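Local structure of flagellar hook-associated protein (Burkholderia pseudomallei, 4UT1) at residues G406-S411 with F422-T427; V500-T505 with T517-D522. The protein probably serves as a structural component of the bacterial flagellum, belonging to the hook-associated proteins that form the junction between hook and filament. All blocks are in the same frame, centred on the assembly; numbering follows the deposited sequence.

Contact 1. Residues G406-S411 with F422-T427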
ATOM      1  N   GLY A 406       0.757  13.379   3.808  1.00 22.67           N
ATOM      2  CA  GLY A 406      -0.153  12.279   3.524  1.00 25.85           C
ATOM      3  C   GLY A 406       0.213  10.908   4.069  1.00 24.92           C
ATOM      4  O   GLY A 406      -0.084   9.880   3.443  1.00 22.25           O
ATOM      5  N   GLY A 407       0.850  10.883   5.236  1.00 21.66           N
ATOM      6  CA  GLY A 407       1.165   9.625   5.899  1.00 20.97           C
ATOM      7  C   GLY A 407       2.601   9.184   5.692  1.00 17.04           C
ATOM      8  O   GLY A 407       3.026   8.151   6.217  1.00 17.69           O
ATOM      9  N   LEU A 408       3.343   9.969   4.915  1.00 13.10           N
ATOM     10  CA  LEU A 408       4.725   9.655   4.575  1.00 14.98           C
ATOM     11  C   LEU A 408       5.727  10.646   5.144  1.00 18.44           C
ATOM     12  O   LEU A 408       5.497  11.854   5.123  1.00 21.07           O
ATOM     13  CB  LEU A 408       4.905   9.621   3.059  1.00 15.77           C
ATOM     14  CG  LEU A 408       4.050   8.621   2.297  1.00 12.32           C
ATOM     15  CD1 LEU A 408       4.285   8.800   0.799  1.00 13.79           C
ATOM     16  CD2 LEU A 408       4.402   7.201   2.762  1.00 14.61           C
ATOM     17  N   LYS A 409       6.856  10.123   5.608  1.00 17.21           N
ATOM     18  CA  LYS A 409       7.995  10.949   5.976  1.00 19.26           C
ATOM     19  C   LYS A 409       8.963  10.951   4.803  1.00 20.26           C
ATOM     20  O   LYS A 409       9.458   9.901   4.393  1.00 17.51           O
ATOM     21  CB  LYS A 409       8.673  10.434   7.248  1.00 22.45           C
ATOM     22  CG  LYS A 409       7.796  10.535   8.506  1.00 26.52           C
ATOM     23  CD  LYS A 409       8.492   9.942   9.735  1.00 31.70           C
ATOM     24  CE  LYS A 409       7.580   9.944  10.963  1.00 31.64           C
ATOM     25  NZ  LYS A 409       8.107   9.062  12.047  1.00 41.31           N
ATOM     26  N   LEU A 410       9.222  12.134   4.262  1.00 15.58           N
ATOM     27  CA  LEU A 410      10.034  12.245   3.057  1.00 18.65           C
ATOM     28  C   LEU A 410      11.320  13.001   3.361  1.00 20.25           C
ATOM     29  O   LEU A 410      11.291  14.137   3.848  1.00 21.17           O
ATOM     30  CB  LEU A 410       9.240  12.930   1.944  1.00 15.80           C
ATOM     31  CG  LEU A 410       7.944  12.228   1.534  1.00 20.05           C
ATOM     32  CD1 LEU A 410       6.736  13.121   1.760  1.00 21.99           C
ATOM     33  CD2 LEU A 410       8.023  11.781   0.075  1.00 19.53           C
ATOM     34  N   SER A 411      12.446  12.355   3.091  1.00 17.78           N
ATOM     35  CA  SER A 411      13.742  12.944   3.384  1.00 22.45           C
ATOM     36  C   SER A 411      14.652  13.004   2.163  1.00 21.60           C
ATOM     37  O   SER A 411      14.923  11.992   1.524  1.00 19.85           O
ATOM     38  CB  SER A 411      14.409  12.165   4.514  1.00 20.53           C
ATOM     39  OG  SER A 411      13.656  12.355   5.690  1.00 22.10           O
ATOM     40  N   PHE A 422      10.301  12.599  -8.066  1.00 14.18           N
ATOM     41  CA  PHE A 422      10.633  11.268  -7.549  1.00 16.99           C
ATOM     42  C   PHE A 422       9.393  10.383  -7.470  1.00 13.33           C
ATOM     43  O   PHE A 422       8.367  10.773  -6.913  1.00 11.61           O
ATOM     44  CB  PHE A 422      11.289  11.361  -6.164  1.00 16.99           C
ATOM     45  CG  PHE A 422      12.554  12.172  -6.154  1.00 15.64           C
ATOM     46  CD1 PHE A 422      12.504  13.558  -6.077  1.00 18.59           C
ATOM     47  CD2 PHE A 422      13.786  11.553  -6.240  1.00 19.10           C
ATOM     48  CE1 PHE A 422      13.663  14.307  -6.085  1.00 16.53           C
ATOM     49  CE2 PHE A 422      14.948  12.295  -6.247  1.00 19.06           C
ATOM     50  CZ  PHE A 422      14.885  13.674  -6.169  1.00 17.76           C
ATOM     51  N   THR A 423       9.483   9.183  -8.033  1.00 11.14           N
ATOM     52  CA  THR A 423       8.384   8.246  -7.889  1.00 13.02           C
ATOM     53  C   THR A 423       8.483   7.581  -6.537  1.00 11.58           C
ATOM     54  O   THR A 423       9.540   7.108  -6.138  1.00 13.69           O
ATOM     55  CB  THR A 423       8.384   7.183  -8.983  1.00 12.38           C
ATOM     56  OG1 THR A 423       8.357   7.839 -10.241  1.00 12.83           O
ATOM     57  CG2 THR A 423       7.149   6.282  -8.847  1.00 12.33           C
ATOM     58  N   VAL A 424       7.372   7.572  -5.820  1.00 11.38           N
ATOM     59  CA  VAL A 424       7.359   7.011  -4.485  1.00 12.99           C
ATOM     60  C   VAL A 424       6.332   5.907  -4.435  1.00 10.85           C
ATOM     61  O   VAL A 424       5.133   6.161  -4.611  1.00 10.64           O
ATOM     62  CB  VAL A 424       7.040   8.064  -3.429  1.00 11.77           C
ATOM     63  CG1 VAL A 424       6.961   7.411  -2.045  1.00 15.72           C
ATOM     64  CG2 VAL A 424       8.102   9.159  -3.461  1.00 13.67           C
ATOM     65  N   LEU A 425       6.816   4.684  -4.214  1.00 13.02           N
ATOM     66  CA  LEU A 425       5.974   3.493  -4.180  1.00 11.26           C
ATOM     67  C   LEU A 425       6.104   2.864  -2.804  1.00 11.50           C
ATOM     68  O   LEU A 425       6.926   1.964  -2.600  1.00 12.96           O
ATOM     69  CB  LEU A 425       6.388   2.491  -5.269  1.00 11.55           C
ATOM     70  CG  LEU A 425       6.565   2.990  -6.712  1.00 11.35           C
ATOM     71  CD1 LEU A 425       7.004   1.843  -7.625  1.00 15.85           C
ATOM     72  CD2 LEU A 425       5.264   3.589  -7.242  1.00 10.38           C
ATOM     73  N   PRO A 426       5.323   3.357  -1.835  1.00 12.48           N
ATOM     74  CA  PRO A 426       5.525   2.940  -0.448  1.00 11.56           C
ATOM     75  C   PRO A 426       5.161   1.485  -0.179  1.00 11.62           C
ATOM     76  O   PRO A 426       5.757   0.913   0.736  1.00 12.15           O
ATOM     77  CB  PRO A 426       4.600   3.873   0.336  1.00 13.42           C
ATOM     78  CG  PRO A 426       4.373   5.065  -0.602  1.00 10.45           C
ATOM     79  CD  PRO A 426       4.313   4.423  -1.950  1.00 12.32           C
ATOM     80  N   THR A 427       4.236   0.900  -0.943  1.00 11.63           N
ATOM     81  CA  THR A 427       3.725  -0.436  -0.605  1.00  7.57           C
ATOM     82  C   THR A 427       3.740  -1.475  -1.725  1.00 11.22           C
ATOM     83  O   THR A 427       3.497  -2.649  -1.458  1.00 11.80           O
ATOM     84  CB  THR A 427       2.275  -0.369  -0.098  1.00 12.70           C
ATOM     85  OG1 THR A 427       1.436   0.195  -1.116  1.00 11.40           O
ATOM     86  CG2 THR A 427       2.180   0.472   1.179  1.00  9.91           C
TER
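Leu-408 holds its CG anti to the carbonyl carbon (chi1 -59°) and extends the branch through a chi2 of 176°, which sets CD1 against both Val-424 and Pro-426 and CD2 against the proline. Val-424 answers with CG1 anti to its backbone N (chi1 177°), and the two side chains meet tip to tip, Leu-408 CD1 lying 4.1 Å from Val-424 CG1. The proline ring is approached differently: the leucine crosses it at about a right angle, and its forked end spans the CG corner, with Leu-408 CD2 4.0 Å from Pro-426 CG. Farther along the strand, Leu-410 CD2 makes a looser approach to Val-424 CG2, at 4.4 Å. All four residues are buried, and no hydrogen bond links the two segments, so aliphatic groups suit these places. Alternation along the strand explains Lys-409, exposed between the two inward leucines; the first bond of the Leu-425 side chain points away from them, and the side chain touches Ala-343 and Tyr-345. Pro-426, lacking an N-H, fits the point where strand 421-425 has ended. Leu-356 and Phe-360 of strand 356-360, which pairs with 408-412, touch Val-424 and Pro-426 respectively. Such apolar contact between facing antiparallel sheets is characteristic of a beta-sandwich core, here in the D2-like domain.

Contact 2. Residues V500-T505 with T517-D522; sequences VTIAGT and TPVPYD. With EDO (1,2-ethanediol), chain I.
A beta-sandwich interior in the D3 domain brings Val-500 and Ile-502 up against Val-519. The first two belong to strand 498-502, inside one antiparallel five-stranded sheet, whereas Val-519 lies on the short edge strand 519-520 of a second, where its backbone pairs with Leu-491. The segments exchange no hydrogen bonds; they meet through hydrocarbon alone, and Val-519 is the hub. Its two methyls divide the work. With CG1 anti to the backbone N (chi1 175°), that methyl faces the isoleucine, and the two side chains reach toward each other tip to tip, Ile-502 CD1 standing 3.8 Å from Val-519 CG1. The first torsion of the isoleucine already leaves Ile-502 CG1 4.2 Å from Val-519 CG1, and the bent second torsion (chi2 78°) turns CD1, the closer atom, onto the same methyl. The other branch, Val-519 CG2, lies 4.2 Å from Val-500 CB. Beta-branched residues suit extended strands and present short, compact ends to the facing sheet. Phe-494 touches both valines, and Met-529 of strand 527-533 lines Val-500 and Ile-502. Thr-501, between them, points away, its hydroxyl hydrogen-bonded to Ser-509 OG. Beyond Pro-520 the chain leaves the strand; Tyr-521 is buried beside Ala-527, its hydroxyl hydrogen-bonded to Gly-552 O. Here the backbone receives a molecule of 1,2-ethanediol, probably from the crystallisation liquor, which is also hydrogen-bonded to Gly-526 O. Ethanediol O1 lies 3.0 Å from Pro-520 O, and Tyr-521 CD1 is 3.9 Å from ethanediol O2. Ethanediol O2 accepts a nearly straight hydrogen bond from Asp-522 N, 2.7 Å long with an N-H...O angle of 165°.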
ATOM      1  N   VAL A 500       0.698   9.688  37.533  1.00 15.25           N
ATOM      2  CA  VAL A 500      -0.428   8.770  37.545  1.00 15.07           C
ATOM      3  C   VAL A 500      -1.661   9.456  36.947  1.00 18.75           C
ATOM      4  O   VAL A 500      -2.073  10.538  37.386  1.00 19.13           O
ATOM      5  CB  VAL A 500      -0.742   8.257  38.985  1.00 12.85           C
ATOM      6  CG1 VAL A 500      -1.944   7.352  38.981  1.00 13.96           C
ATOM      7  CG2 VAL A 500       0.465   7.530  39.574  1.00 11.88           C
ATOM      8  N   THR A 501      -2.232   8.843  35.919  1.00 15.83           N
ATOM      9  CA  THR A 501      -3.430   9.397  35.301  1.00 15.66           C
ATOM     10  C   THR A 501      -4.611   8.498  35.571  1.00 19.39           C
ATOM     11  O   THR A 501      -4.594   7.320  35.221  1.00 19.61           O
ATOM     12  CB  THR A 501      -3.269   9.575  33.783  1.00 20.30           C
ATOM     13  OG1 THR A 501      -2.224  10.513  33.533  1.00 21.21           O
ATOM     14  CG2 THR A 501      -4.554  10.106  33.166  1.00 19.09           C
ATOM     15  N   ILE A 502      -5.636   9.052  36.202  1.00 20.29           N
ATOM     16  CA  ILE A 502      -6.853   8.305  36.465  1.00 20.53           C
ATOM     17  C   ILE A 502      -7.876   8.622  35.393  1.00 25.26           C
ATOM     18  O   ILE A 502      -8.204   9.788  35.160  1.00 24.92           O
ATOM     19  CB  ILE A 502      -7.441   8.624  37.857  1.00 22.55           C
ATOM     20  CG1 ILE A 502      -6.409   8.345  38.953  1.00 21.21           C
ATOM     21  CG2 ILE A 502      -8.707   7.813  38.094  1.00 21.95           C
ATOM     22  CD1 ILE A 502      -5.348   9.430  39.099  1.00 26.95           C
ATOM     23  N   ALA A 503      -8.370   7.581  34.731  1.00 26.62           N
ATOM     24  CA  ALA A 503      -9.347   7.755  33.671  1.00 25.22           C
ATOM     25  C   ALA A 503     -10.630   8.353  34.226  1.00 24.20           C
ATOM     26  O   ALA A 503     -10.998   8.120  35.378  1.00 28.35           O
ATOM     27  CB  ALA A 503      -9.633   6.423  32.974  1.00 26.66           C
ATOM     28  N   GLY A 504     -11.301   9.136  33.395  1.00 28.58           N
ATOM     29  CA  GLY A 504     -12.538   9.772  33.789  1.00 36.31           C
ATOM     30  C   GLY A 504     -12.946  10.782  32.740  1.00 36.42           C
ATOM     31  O   GLY A 504     -12.303  10.906  31.700  1.00 36.54           O
ATOM     32  N   THR A 505     -14.022  11.504  33.015  1.00 35.23           N
ATOM     33  CA  THR A 505     -14.505  12.525  32.103  1.00 40.74           C
ATOM     34  C   THR A 505     -14.628  13.835  32.866  1.00 37.35           C
ATOM     35  O   THR A 505     -15.688  14.141  33.410  1.00 37.31           O
ATOM     36  CB  THR A 505     -15.862  12.136  31.480  1.00 40.31           C
ATOM     37  OG1 THR A 505     -16.835  11.971  32.519  1.00 46.19           O
ATOM     38  CG2 THR A 505     -15.736  10.831  30.709  1.00 32.99           C
ATOM     39  N   THR A 517       3.485  10.278  48.106  1.00 14.84           N
ATOM     40  CA  THR A 517       2.545  11.072  47.320  1.00 17.25           C
ATOM     41  C   THR A 517       1.241  10.319  47.147  1.00 14.89           C
ATOM     42  O   THR A 517       1.240   9.189  46.657  1.00 14.44           O
ATOM     43  CB  THR A 517       3.091  11.417  45.918  1.00 13.56           C
ATOM     44  OG1 THR A 517       4.333  12.112  46.047  1.00 16.08           O
ATOM     45  CG2 THR A 517       2.080  12.268  45.159  1.00 12.40           C
ATOM     46  N   PRO A 518       0.123  10.934  47.557  1.00 16.00           N
ATOM     47  CA  PRO A 518      -1.140  10.188  47.515  1.00 14.83           C
ATOM     48  C   PRO A 518      -1.933  10.369  46.230  1.00 15.54           C
ATOM     49  O   PRO A 518      -1.967  11.451  45.647  1.00 15.68           O
ATOM     50  CB  PRO A 518      -1.911  10.766  48.707  1.00 15.95           C
ATOM     51  CG  PRO A 518      -1.436  12.198  48.762  1.00 12.16           C
ATOM     52  CD  PRO A 518       0.021  12.158  48.377  1.00 15.20           C
ATOM     53  N   VAL A 519      -2.561   9.281  45.788  1.00 15.99           N
ATOM     54  CA  VAL A 519      -3.517   9.321  44.704  1.00 13.89           C
ATOM     55  C   VAL A 519      -4.900   9.001  45.258  1.00 14.27           C
ATOM     56  O   VAL A 519      -5.061   7.998  45.950  1.00 15.10           O
ATOM     57  CB  VAL A 519      -3.154   8.310  43.601  1.00 14.83           C
ATOM     58  CG1 VAL A 519      -4.230   8.267  42.535  1.00 15.50           C
ATOM     59  CG2 VAL A 519      -1.802   8.661  43.000  1.00 17.18           C
ATOM     60  N   PRO A 520      -5.906   9.828  44.933  1.00 15.31           N
ATOM     61  CA  PRO A 520      -7.251   9.583  45.474  1.00 18.71           C
ATOM     62  C   PRO A 520      -7.850   8.301  44.929  1.00 17.70           C
ATOM     63  O   PRO A 520      -7.697   8.016  43.743  1.00 18.10           O
ATOM     64  CB  PRO A 520      -8.064  10.793  44.990  1.00 21.14           C
ATOM     65  CG  PRO A 520      -7.046  11.787  44.469  1.00 25.98           C
ATOM     66  CD  PRO A 520      -5.885  10.970  44.006  1.00 20.33           C
ATOM     67  N   TYR A 521      -8.520   7.543  45.793  1.00 16.00           N
ATOM     68  CA  TYR A 521      -9.235   6.348  45.360  1.00 20.25           C
ATOM     69  C   TYR A 521     -10.616   6.325  45.988  1.00 20.82           C
ATOM     70  O   TYR A 521     -10.758   6.411  47.219  1.00 20.27           O
ATOM     71  CB  TYR A 521      -8.482   5.069  45.718  1.00 18.33           C
ATOM     72  CG  TYR A 521      -9.276   3.851  45.301  1.00 20.36           C
ATOM     73  CD1 TYR A 521      -9.342   3.472  43.965  1.00 19.42           C
ATOM     74  CD2 TYR A 521     -10.000   3.118  46.232  1.00 21.25           C
ATOM     75  CE1 TYR A 521     -10.089   2.378  43.567  1.00 20.16           C
ATOM     76  CE2 TYR A 521     -10.749   2.022  45.846  1.00 19.84           C
ATOM     77  CZ  TYR A 521     -10.794   1.656  44.523  1.00 19.28           C
ATOM     78  OH  TYR A 521     -11.543   0.569  44.144  1.00 19.70           O
ATOM     79  N   ASP A 522     -11.623   6.248  45.125  1.00 17.66           N
ATOM     80  CA  ASP A 522     -13.022   6.203  45.528  1.00 19.49           C
ATOM     81  C   ASP A 522     -13.581   4.796  45.299  1.00 22.60           C
ATOM     82  O   ASP A 522     -13.825   4.399  44.159  1.00 21.71           O
ATOM     83  CB  ASP A 522     -13.821   7.245  44.740  1.00 24.46           C
ATOM     84  CG  ASP A 522     -15.249   7.409  45.238  1.00 27.10           C
ATOM     85  OD1 ASP A 522     -15.761   6.525  45.953  1.00 26.34           O
ATOM     86  OD2 ASP A 522     -15.872   8.436  44.895  1.00 33.27           O
TER
HETATM   87  C1  EDO I1635     -11.624   8.820  42.188  1.00 27.06           C
HETATM   88  O1  EDO I1635     -10.261   8.945  42.607  1.00 33.41           O
HETATM   89  C2  EDO I1635     -11.788   7.470  41.501  1.00 32.62           C
HETATM   90  O2  EDO I1635     -11.410   6.408  42.391  1.00 22.50           O

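In the fold
The contacts follow one another along the chain, all of contact 1 preceding contact 2 in the sequence, and they have no sheet in common. Their centres are 42 Å apart, with nearest atoms separated by about 24 Å, so neither touches the other. Contact 1 lies within the D2-like domain, its centre about 11 Å from that of the chain, and contact 2 within the D3 domain, its centre about 42 Å from that of the chain. Each joins strands of two different antiparallel sheets and lies between the two sheets of its own domain. Contact 1 is also tied to helix 287-322, where Thr-427 OG1 is hydrogen-bonded to Ala-305 O. The chain thus carries beta modules with separate apolar cores.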